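Local coordinates for phenazine biosynthesis protein, PhzF family (Bacillus anthracis, PDB 3EDN) that is of unknown substrate but, as a PhzF-family protein with a diaminopimelate epimerase-like fold, is probably an isomerase-type enzyme, at residues F12-M18 / H263-V268; N20-I24 / H75-T80; Y68-L72 / T100-L105; Q123-K129 / T160-T164. All blocks are in the same frame, centred on the assembly; numbering follows the deposited sequence. Where two conformers were deposited one is given.

Interaction 1: F12-M18 / H263-V268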
# COMPACT_ATOMS: atom_id res chain seq x y z
N PHE A 12 19.93 18.92 -2.42
CA PHE A 12 21.29 19.39 -2.09
C PHE A 12 21.88 20.31 -3.15
O PHE A 12 23.10 20.31 -3.41
CB PHE A 12 22.24 18.22 -1.81
CG PHE A 12 21.78 17.28 -0.73
CD1 PHE A 12 21.53 17.76 0.55
CD2 PHE A 12 21.66 15.92 -0.97
CE1 PHE A 12 21.11 16.89 1.57
CE2 PHE A 12 21.24 15.07 0.03
CZ PHE A 12 20.99 15.54 1.30
N THR A 13 21.02 21.11 -3.77
CA THR A 13 21.48 22.13 -4.70
C THR A 13 20.43 23.24 -4.80
O THR A 13 19.27 23.05 -4.42
CB THR A 13 21.74 21.55 -6.11
OG1 THR A 13 22.46 22.49 -6.91
CG2 THR A 13 20.43 21.21 -6.81
N ASN A 14 20.87 24.40 -5.32
CA ASN A 14 19.93 25.49 -5.57
C ASN A 14 19.76 25.73 -7.06
O ASN A 14 19.02 26.62 -7.47
CB ASN A 14 20.35 26.77 -4.85
CG ASN A 14 21.79 27.15 -5.11
OD1 ASN A 14 22.43 26.62 -6.02
ND2 ASN A 14 22.32 28.07 -4.30
N LYS A 15 20.40 24.89 -7.88
CA LYS A 15 20.26 25.03 -9.34
C LYS A 15 19.74 23.77 -10.01
O LYS A 15 20.24 22.68 -9.76
CB LYS A 15 21.57 25.48 -9.96
CG LYS A 15 21.96 26.88 -9.49
CD LYS A 15 22.97 27.53 -10.38
CE LYS A 15 23.39 28.88 -9.81
NZ LYS A 15 22.35 29.89 -10.06
N PRO A 16 18.69 23.90 -10.85
CA PRO A 16 18.13 22.73 -11.54
C PRO A 16 19.22 21.91 -12.24
O PRO A 16 20.15 22.48 -12.83
CB PRO A 16 17.18 23.36 -12.57
CG PRO A 16 16.84 24.70 -12.01
CD PRO A 16 18.03 25.15 -11.25
N ASN A 17 19.12 20.60 -12.16
CA ASN A 17 20.03 19.64 -12.79
C ASN A 17 21.35 19.44 -12.08
O ASN A 17 22.11 18.70 -12.49
CB ASN A 17 20.29 19.93 -14.28
CG ASN A 17 19.01 20.19 -15.07
OD1 ASN A 17 18.35 19.30 -15.47
ND2 ASN A 17 18.70 21.39 -15.24
N MSE A 18 21.56 20.17 -11.01
CA MSE A 18 22.89 20.13 -10.40
C MSE A 18 22.94 19.35 -9.09
O MSE A 18 23.94 19.35 -8.40
CB MSE A 18 23.46 21.54 -10.27
CG MSE A 18 23.37 22.33 -11.56
SE MSE A 18 24.60 23.82 -11.68
CE MSE A 18 26.18 22.91 -12.37
N HIS A 263 29.59 17.20 -13.53
CA HIS A 263 28.87 18.36 -14.08
C HIS A 263 27.71 18.82 -13.22
O HIS A 263 26.76 19.45 -13.72
CB HIS A 263 28.44 18.07 -15.52
CG HIS A 263 29.53 17.43 -16.31
ND1 HIS A 263 29.46 16.13 -16.76
CD2 HIS A 263 30.76 17.88 -16.64
CE1 HIS A 263 30.59 15.83 -17.38
NE2 HIS A 263 31.39 16.87 -17.32
N LYS A 264 27.77 18.49 -11.94
CA LYS A 264 26.76 18.89 -10.99
C LYS A 264 27.38 19.85 -9.98
O LYS A 264 28.54 20.24 -10.11
CB LYS A 264 26.20 17.67 -10.27
CG LYS A 264 25.69 16.57 -11.18
CD LYS A 264 24.26 16.80 -11.54
CE LYS A 264 23.47 15.48 -11.54
NZ LYS A 264 22.00 15.73 -11.51
N ASP A 265 26.61 20.23 -8.97
CA ASP A 265 27.15 21.10 -7.93
C ASP A 265 26.34 20.97 -6.66
O ASP A 265 25.48 21.81 -6.35
CB ASP A 265 27.23 22.57 -8.38
CG ASP A 265 27.88 23.45 -7.33
OD1 ASP A 265 28.72 22.96 -6.56
OD2 ASP A 265 27.50 24.64 -7.24
N GLY A 266 26.62 19.89 -5.93
CA GLY A 266 25.87 19.58 -4.73
C GLY A 266 26.58 20.08 -3.50
O GLY A 266 27.82 20.12 -3.45
N ARG A 267 25.80 20.48 -2.51
CA ARG A 267 26.33 20.89 -1.22
C ARG A 267 25.46 20.33 -0.12
O ARG A 267 24.24 20.32 -0.21
CB ARG A 267 26.44 22.41 -1.12
CG ARG A 267 27.56 23.00 -1.96
CD ARG A 267 27.85 24.46 -1.61
NE ARG A 267 26.72 25.35 -1.91
CZ ARG A 267 26.51 25.94 -3.09
NH1 ARG A 267 27.36 25.74 -4.10
NH2 ARG A 267 25.46 26.73 -3.27
N VAL A 268 26.11 19.82 0.92
CA VAL A 268 25.43 19.35 2.11
C VAL A 268 26.02 20.05 3.32
O VAL A 268 27.24 20.11 3.48
CB VAL A 268 25.55 17.84 2.29
CG1 VAL A 268 24.72 17.38 3.48
CG2 VAL A 268 25.12 17.13 1.03
O HOH W 1 24.59 28.91 -5.86
O HOH W 2 24.23 18.81 -15.02
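Phe12 and Val268 form the tight end of this contact. CG2 of Val268 sits over one face of the Phe12 ring, displaced toward its rim, in a CH-pi contact 3.9 Å from the centroid and 20° off the ring normal. With chi1 at -56°, the ring swings anti to its own carbonyl carbon and reaches the valine, while the Phe12 carbonyl accepts a straight bond from Arg267 N (2.9 Å from O, 163° at the hydrogen). Gly266 brings its CA to 3.2 Å from the same Phe12 O in a CA-H...O contact. Further along, Thr13 OG1 donates to Asp265 O at 3.1 Å from above the carbonyl plane, and Asp265 N meets a lone pair of Met18 O in plane at 2.9 Å.

Beyond these bonds the contact opens to solvent. The Lys264 chain, bent at chi2 and chi3, lays its methylenes along the backbone and puts NZ 3.1 Å from Asn17 O, high above that carbonyl's plane; Gly19 O takes a second bond from the ammonium. Arg267 pairs with Asp265 and Asp206, and a water joins it weakly to Asn14 ND2. A second water donates to His263 O and, weakly, to Asn17 O.

The 12-18 loop thus lies beside strand 266-273, which pairs antiparallel with both 251-258 and 282-298, while Phe12 also packs on Ile285 of strand 282-298 and on Val78 of helix 74-86.

Interaction 2: N20-I24 / H75-T80. With SO4 (sulfate ion), chain C.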
# COMPACT_ATOMS: atom_id res chain seq x y z
N ASN A 20 20.87 15.86 -6.60
CA ASN A 20 20.49 14.46 -6.54
C ASN A 20 18.99 14.35 -6.77
O ASN A 20 18.20 14.79 -5.95
CB ASN A 20 20.87 13.92 -5.17
CG ASN A 20 20.76 12.40 -5.09
OD1 ASN A 20 20.18 11.75 -5.97
ND2 ASN A 20 21.33 11.82 -4.05
N PRO A 21 18.59 13.79 -7.92
CA PRO A 21 17.16 13.77 -8.26
C PRO A 21 16.28 13.07 -7.26
O PRO A 21 16.62 11.99 -6.71
CB PRO A 21 17.13 12.96 -9.56
CG PRO A 21 18.47 13.26 -10.18
CD PRO A 21 19.41 13.17 -8.98
N ALA A 22 15.12 13.68 -7.03
CA ALA A 22 14.16 13.17 -6.10
C ALA A 22 12.80 13.24 -6.82
O ALA A 22 12.31 14.34 -7.08
CB ALA A 22 14.16 14.05 -4.83
N GLY A 23 12.20 12.09 -7.12
CA GLY A 23 10.83 12.06 -7.64
C GLY A 23 9.87 12.25 -6.47
O GLY A 23 10.13 11.81 -5.37
N ILE A 24 8.75 12.92 -6.73
CA ILE A 24 7.80 13.20 -5.66
C ILE A 24 6.37 13.14 -6.16
O ILE A 24 6.02 13.75 -7.16
CB ILE A 24 8.02 14.62 -5.07
CG1 ILE A 24 9.49 14.89 -4.72
CG2 ILE A 24 7.13 14.85 -3.85
CD1 ILE A 24 9.78 16.37 -4.55
N HIS A 75 17.99 12.11 0.87
CA HIS A 75 17.84 13.12 -0.17
C HIS A 75 16.38 13.26 -0.63
O HIS A 75 15.94 14.36 -0.97
CB HIS A 75 18.83 12.95 -1.34
CG HIS A 75 18.41 11.94 -2.36
ND1 HIS A 75 18.66 10.59 -2.22
CD2 HIS A 75 17.82 12.09 -3.57
CE1 HIS A 75 18.22 9.95 -3.29
NE2 HIS A 75 17.69 10.83 -4.12
N GLY A 76 15.64 12.15 -0.60
CA GLY A 76 14.22 12.19 -0.96
C GLY A 76 13.43 12.97 0.07
O GLY A 76 12.52 13.72 -0.25
N THR A 77 13.80 12.83 1.34
CA THR A 77 13.18 13.62 2.39
C THR A 77 13.49 15.11 2.23
O THR A 77 12.59 15.95 2.30
CB THR A 77 13.62 13.10 3.77
OG1 THR A 77 13.20 11.73 3.90
CG2 THR A 77 12.99 13.92 4.89
N VAL A 78 14.75 15.44 2.00
CA VAL A 78 15.11 16.83 1.74
C VAL A 78 14.32 17.41 0.55
O VAL A 78 13.70 18.46 0.68
CB VAL A 78 16.62 16.98 1.51
CG1 VAL A 78 16.96 18.36 0.87
CG2 VAL A 78 17.38 16.78 2.82
N GLY A 79 14.34 16.73 -0.59
CA GLY A 79 13.63 17.25 -1.75
C GLY A 79 12.13 17.37 -1.51
O GLY A 79 11.50 18.36 -1.89
N THR A 80 11.57 16.36 -0.85
CA THR A 80 10.11 16.32 -0.68
C THR A 80 9.62 17.37 0.31
O THR A 80 8.66 18.10 0.03
CB THR A 80 9.63 14.92 -0.26
OG1 THR A 80 9.99 13.97 -1.28
CG2 THR A 80 8.11 14.87 -0.07
S SO4 C . 21.18 10.17 0.27
O1 SO4 C . 19.74 9.95 0.22
O2 SO4 C . 21.61 11.42 -0.33
O3 SO4 C . 21.63 10.03 1.62
O4 SO4 C . 21.78 9.05 -0.47
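An anion pocket at the start of helix 74-86 is the setting here: Asn20 of strand 20-25 lies flat against the His75 ring, and the ring's edge holds a sulfate, probably from the crystallisation liquor. The amide and imidazole planes are only 12° apart, with Asn20 ND2 3.3 Å above the ring plane and over its centre. This is stacking, although OD1 of Asn20 comes within 3.2 Å of His75 NE2, at a poor angle for a bond. Asn20 ND2 is instead hydrogen-bonded to Val228 O, which helps fix the amide's turn.

His75 has CG wedged between its backbone N and carbonyl carbon (chi1 82°), a torsion that folds the ring back so that ND1 and the main-chain N converge on one sulfate oxygen. O1 lies 2.7 Å from His75 ND1 and 2.9 Å from His75 N, both bonds nearly straight. On the far edge, NE2 gives only a weak, bent bond to Pro21 O.

Along the helix, Gly79, without a side chain, lets Ala22 CB come close, with Gly76 CA also near that methyl. Ile24 CG1 rests 3.6 Å from Thr80 OG1, whose hydroxyl is occupied by Gly76 O one turn back.

Backbone N-H groups of Gly230 and Thr231 complete the sulfate's grip, an arrangement as in diaminopimelate epimerase, where helix N-termini flank the active-site cleft; the sulfate probably marks the equivalent place here.

Interaction 3: Y68-L72 / T100-L105. With SO4 (sulfate ion), chain O.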
# COMPACT_ATOMS: atom_id res chain seq x y z
N TYR A 68 12.34 -1.46 -5.66
CA TYR A 68 11.99 -1.88 -4.30
C TYR A 68 11.71 -0.69 -3.38
O TYR A 68 12.04 0.46 -3.71
CB TYR A 68 13.09 -2.79 -3.72
CG TYR A 68 14.43 -2.12 -3.57
CD1 TYR A 68 14.73 -1.39 -2.42
CD2 TYR A 68 15.39 -2.19 -4.57
CE1 TYR A 68 15.95 -0.76 -2.28
CE2 TYR A 68 16.62 -1.55 -4.44
CZ TYR A 68 16.89 -0.85 -3.28
OH TYR A 68 18.09 -0.21 -3.13
N GLU A 69 11.11 -0.98 -2.22
CA GLU A 69 10.83 0.05 -1.21
C GLU A 69 11.99 0.18 -0.23
O GLU A 69 12.54 -0.82 0.24
CB GLU A 69 9.54 -0.27 -0.44
CG GLU A 69 9.10 0.89 0.45
CD GLU A 69 7.77 0.65 1.16
OE1 GLU A 69 7.18 -0.44 1.00
OE2 GLU A 69 7.34 1.59 1.85
N MSE A 70 12.33 1.43 0.10
CA MSE A 70 13.38 1.71 1.08
C MSE A 70 12.73 2.19 2.37
O MSE A 70 11.75 2.93 2.33
CB MSE A 70 14.33 2.82 0.60
CG MSE A 70 14.55 2.89 -0.90
SE MSE A 70 15.94 4.20 -1.31
CE MSE A 70 17.34 3.25 -0.42
N ASP A 71 13.30 1.84 3.51
CA ASP A 71 12.75 2.35 4.77
C ASP A 71 13.00 3.85 4.96
O ASP A 71 12.19 4.55 5.57
CB ASP A 71 13.32 1.60 5.97
CG ASP A 71 12.68 0.23 6.19
OD1 ASP A 71 11.77 -0.15 5.42
OD2 ASP A 71 13.11 -0.45 7.14
N LEU A 72 14.14 4.32 4.45
CA LEU A 72 14.56 5.71 4.60
C LEU A 72 15.23 6.18 3.33
O LEU A 72 15.86 5.40 2.61
CB LEU A 72 15.61 5.82 5.70
CG LEU A 72 15.19 5.53 7.13
CD1 LEU A 72 16.42 5.61 8.03
CD2 LEU A 72 14.11 6.52 7.55
N THR A 100 7.90 7.05 9.19
CA THR A 100 8.52 6.16 8.21
C THR A 100 8.62 4.75 8.78
O THR A 100 8.39 4.53 9.98
CB THR A 100 9.95 6.59 7.78
OG1 THR A 100 10.89 6.20 8.79
CG2 THR A 100 10.03 8.10 7.52
N LYS A 101 8.98 3.80 7.93
CA LYS A 101 9.11 2.43 8.36
C LYS A 101 10.30 2.26 9.31
O LYS A 101 10.36 1.28 10.06
CB LYS A 101 9.19 1.48 7.15
CG LYS A 101 7.85 1.35 6.43
CD LYS A 101 7.87 0.28 5.35
CE LYS A 101 6.48 0.09 4.78
NZ LYS A 101 6.50 -1.00 3.76
N ALA A 102 11.23 3.21 9.31
CA ALA A 102 12.35 3.17 10.26
C ALA A 102 12.09 4.01 11.52
O ALA A 102 13.00 4.21 12.33
CB ALA A 102 13.64 3.60 9.58
N GLY A 103 10.86 4.49 11.69
CA GLY A 103 10.52 5.32 12.84
C GLY A 103 10.04 6.72 12.48
O GLY A 103 10.04 7.11 11.31
N ILE A 104 9.61 7.47 13.48
CA ILE A 104 9.20 8.86 13.29
C ILE A 104 10.44 9.74 13.27
O ILE A 104 11.23 9.74 14.22
CB ILE A 104 8.19 9.31 14.37
CG1 ILE A 104 6.93 8.43 14.30
CG2 ILE A 104 7.83 10.80 14.21
CD1 ILE A 104 5.92 8.73 15.37
N LEU A 105 10.60 10.49 12.17
CA LEU A 105 11.73 11.41 11.98
C LEU A 105 11.35 12.85 12.30
O LEU A 105 10.44 13.39 11.70
CB LEU A 105 12.20 11.37 10.52
CG LEU A 105 12.53 10.03 9.89
CD1 LEU A 105 12.97 10.28 8.45
CD2 LEU A 105 13.60 9.28 10.68
S SO4 O . 3.23 -3.05 2.94
O1 SO4 O . 1.83 -3.17 3.33
O2 SO4 O . 3.34 -2.53 1.59
O3 SO4 O . 3.92 -2.17 3.88
O4 SO4 O . 3.81 -4.39 3.00
O HOH W 3 9.28 4.16 5.06
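With CG anti to its backbone N (chi1 -170°) and the chain extended beyond it, Glu69 reaches out to cross Lys101, likewise extended beyond CG, at about a right angle. Lys101 NZ lies 2.9 Å from Glu69 OE1, a salt bridge in which the ammonium meets OE1 from above the carboxylate plane. The same ammonium donates to O3 of a sulfate, probably from the crystallisation liquor, 2.8 Å from NZ, while Glu69 OE2 pairs with Arg62. That sulfate also takes bonds from Arg62 and from Glu34 N of the second subunit, so the cationic groups gather round an anion between chains.

Nearer the backbone, Leu72 presses CG onto Ala102 CB at 3.5 Å, tighter than ordinary contact, and its CD2 reaches Leu105 CD1; the small methyl of Ala102 lets Leu72 come this near. Thr100 OG1 accepts from Ala102 N, making an ST turn, and donates to Gly103 O in the carbonyl plane. A water bridges Asp71 O and Lys101 N.

The type I turn at 100-103 joins antiparallel strands 95-100 and 103-111, and the short strand 69-70 flanks strand 59-64, on whose Tyr63 both Thr100 and Leu105 pack.

Interaction 4: Q123-K129 / T160-T164. With SO4 (sulfate ion), chain F.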
# COMPACT_ATOMS: atom_id res chain seq x y z
N GLN A 123 21.14 12.14 11.74
CA GLN A 123 21.64 10.84 11.29
C GLN A 123 22.00 9.98 12.50
O GLN A 123 21.95 10.44 13.63
CB GLN A 123 22.84 11.03 10.37
CG GLN A 123 22.43 11.67 9.04
CD GLN A 123 23.55 11.73 8.04
OE1 GLN A 123 24.72 11.61 8.40
NE2 GLN A 123 23.20 11.96 6.76
N THR A 124 22.34 8.73 12.24
CA THR A 124 22.77 7.82 13.30
C THR A 124 24.17 8.21 13.77
O THR A 124 25.00 8.68 12.98
CB THR A 124 22.74 6.36 12.80
OG1 THR A 124 21.44 6.07 12.27
CG2 THR A 124 23.04 5.40 13.93
N ALA A 125 24.44 8.03 15.07
CA ALA A 125 25.73 8.38 15.62
C ALA A 125 26.87 7.71 14.87
O ALA A 125 26.77 6.54 14.50
CB ALA A 125 25.81 8.03 17.11
N PRO A 126 27.96 8.46 14.60
CA PRO A 126 29.00 7.89 13.75
C PRO A 126 29.80 6.71 14.33
O PRO A 126 30.07 6.66 15.54
CB PRO A 126 29.93 9.08 13.49
CG PRO A 126 29.67 10.02 14.61
CD PRO A 126 28.27 9.83 15.04
N GLN A 127 30.16 5.79 13.44
CA GLN A 127 31.06 4.69 13.73
C GLN A 127 32.19 4.71 12.72
O GLN A 127 31.96 4.92 11.53
CB GLN A 127 30.33 3.36 13.59
CG GLN A 127 29.12 3.20 14.47
CD GLN A 127 28.41 1.91 14.14
OE1 GLN A 127 28.89 0.84 14.49
NE2 GLN A 127 27.29 2.00 13.43
N PHE A 128 33.41 4.47 13.20
CA PHE A 128 34.58 4.32 12.33
C PHE A 128 35.32 3.01 12.60
O PHE A 128 35.35 2.53 13.73
CB PHE A 128 35.57 5.47 12.57
CG PHE A 128 35.06 6.82 12.14
CD1 PHE A 128 35.01 7.18 10.81
CD2 PHE A 128 34.66 7.74 13.10
CE1 PHE A 128 34.54 8.43 10.41
CE2 PHE A 128 34.19 9.00 12.72
CZ PHE A 128 34.13 9.35 11.38
N LYS A 129 35.94 2.46 11.55
CA LYS A 129 36.88 1.34 11.67
C LYS A 129 38.09 1.66 10.80
O LYS A 129 37.93 2.19 9.70
CB LYS A 129 36.24 0.06 11.16
CG LYS A 129 34.93 -0.30 11.83
CD LYS A 129 34.33 -1.59 11.25
CE LYS A 129 33.13 -2.07 12.06
NZ LYS A 129 33.53 -2.66 13.38
N THR A 160 27.23 6.82 9.26
CA THR A 160 26.18 7.48 10.05
C THR A 160 24.81 6.90 9.63
O THR A 160 23.78 7.58 9.70
CB THR A 160 26.19 9.01 9.87
OG1 THR A 160 26.14 9.32 8.46
CG2 THR A 160 27.44 9.62 10.52
N GLY A 161 24.83 5.64 9.22
CA GLY A 161 23.64 4.96 8.70
C GLY A 161 23.99 3.96 7.61
O GLY A 161 23.36 2.91 7.51
N ASN A 162 25.00 4.29 6.81
CA ASN A 162 25.50 3.38 5.77
C ASN A 162 27.02 3.42 5.74
O ASN A 162 27.60 4.48 5.95
CB ASN A 162 24.93 3.79 4.41
CG ASN A 162 23.42 3.64 4.36
OD1 ASN A 162 22.91 2.56 4.08
ND2 ASN A 162 22.71 4.71 4.67
N TRP A 163 27.66 2.29 5.47
CA TRP A 163 29.12 2.23 5.50
C TRP A 163 29.75 2.70 4.20
O TRP A 163 29.42 2.19 3.11
CB TRP A 163 29.60 0.80 5.81
CG TRP A 163 29.45 0.41 7.26
CD1 TRP A 163 28.49 -0.41 7.79
CD2 TRP A 163 30.28 0.82 8.35
NE1 TRP A 163 28.66 -0.52 9.15
CE2 TRP A 163 29.76 0.22 9.52
CE3 TRP A 163 31.41 1.65 8.45
CZ2 TRP A 163 30.33 0.42 10.77
CZ3 TRP A 163 31.98 1.85 9.70
CH2 TRP A 163 31.44 1.23 10.85
N THR A 164 30.67 3.65 4.31
CA THR A 164 31.48 4.11 3.18
C THR A 164 32.95 4.16 3.62
O THR A 164 33.24 4.16 4.81
CB THR A 164 30.99 5.49 2.67
OG1 THR A 164 31.48 5.72 1.35
CG2 THR A 164 31.41 6.63 3.61
S SO4 F . 25.13 -0.42 4.41
O1 SO4 F . 23.84 -0.86 4.93
O2 SO4 F . 24.93 0.65 3.44
O3 SO4 F . 26.00 -0.02 5.50
O4 SO4 F . 25.80 -1.52 3.73
O HOH W 4 20.74 7.72 9.82
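Loop-to-loop hydrogen bonding, with Trp163 packed against two side chains at one end, joins 123-129 to 160-164 in this diaminopimelate epimerase-like fold: the first segment leads from strand 117-122 into strand 127-130, and the second turns between strands 156-159 and 163-168. Thr160 lies at its centre and is buried. Its OG1 donates to Gln123 OE1 at 2.7 Å, from above the amide carbonyl plane, and the hydroxyl gets there because it occupies the position between backbone N and carbonyl carbon (chi1 53°). Gln123 suits this place because its extended chain carries a two-sided amide: OE1 serves Thr160 while NE2 goes to Gly230 O.

Thr160 O is held by the backbone as well, with Thr124 N donating to it at 3.1 Å through a bent bond (138°), and a water that also touches Thr124 OG1 donates to it too. CG2 of the same threonine turns to Pro126 CB, 3.9 Å away, a methyl against a ring that spends no polar group. Gly161 adopts backbone angles that would jam a CB against the preceding carbonyl.

At the other end Trp163 stands across Gln127 and Lys129 at about right angles, its backbone N donating to an oxygen of a sulfate, probably from the crystallisation liquor. Aliphatic parts of both long side chains border the six-membered ring: Lys129 CE lies 3.9 Å from Trp163 CH2, and Gln127 CB is 3.6 Å from that same CH2.

Overall arrangement
Interactions 1 and 2 touch directly: Phe12 CE2 lies 3.5 Å from His75 CB and Phe12 CE1 3.9 Å from Val78 CG2, so the loop of interaction 1 packs on the helix that carries the sulfate pocket of interaction 2. Interaction 3 adjoins interaction 2 in the sequence, strand 69-70 leading to helix 74-86, with centres about 14 Å apart. Interaction 4 approaches from the other side of the chain's centre, its nearest atoms about 8 Å from interaction 2 and about 7 Å from interaction 1. Gly230, which holds the Gln123 amide of interaction 4, also binds the sulfate of interaction 2, linking both contacts to the probable active-site cleft.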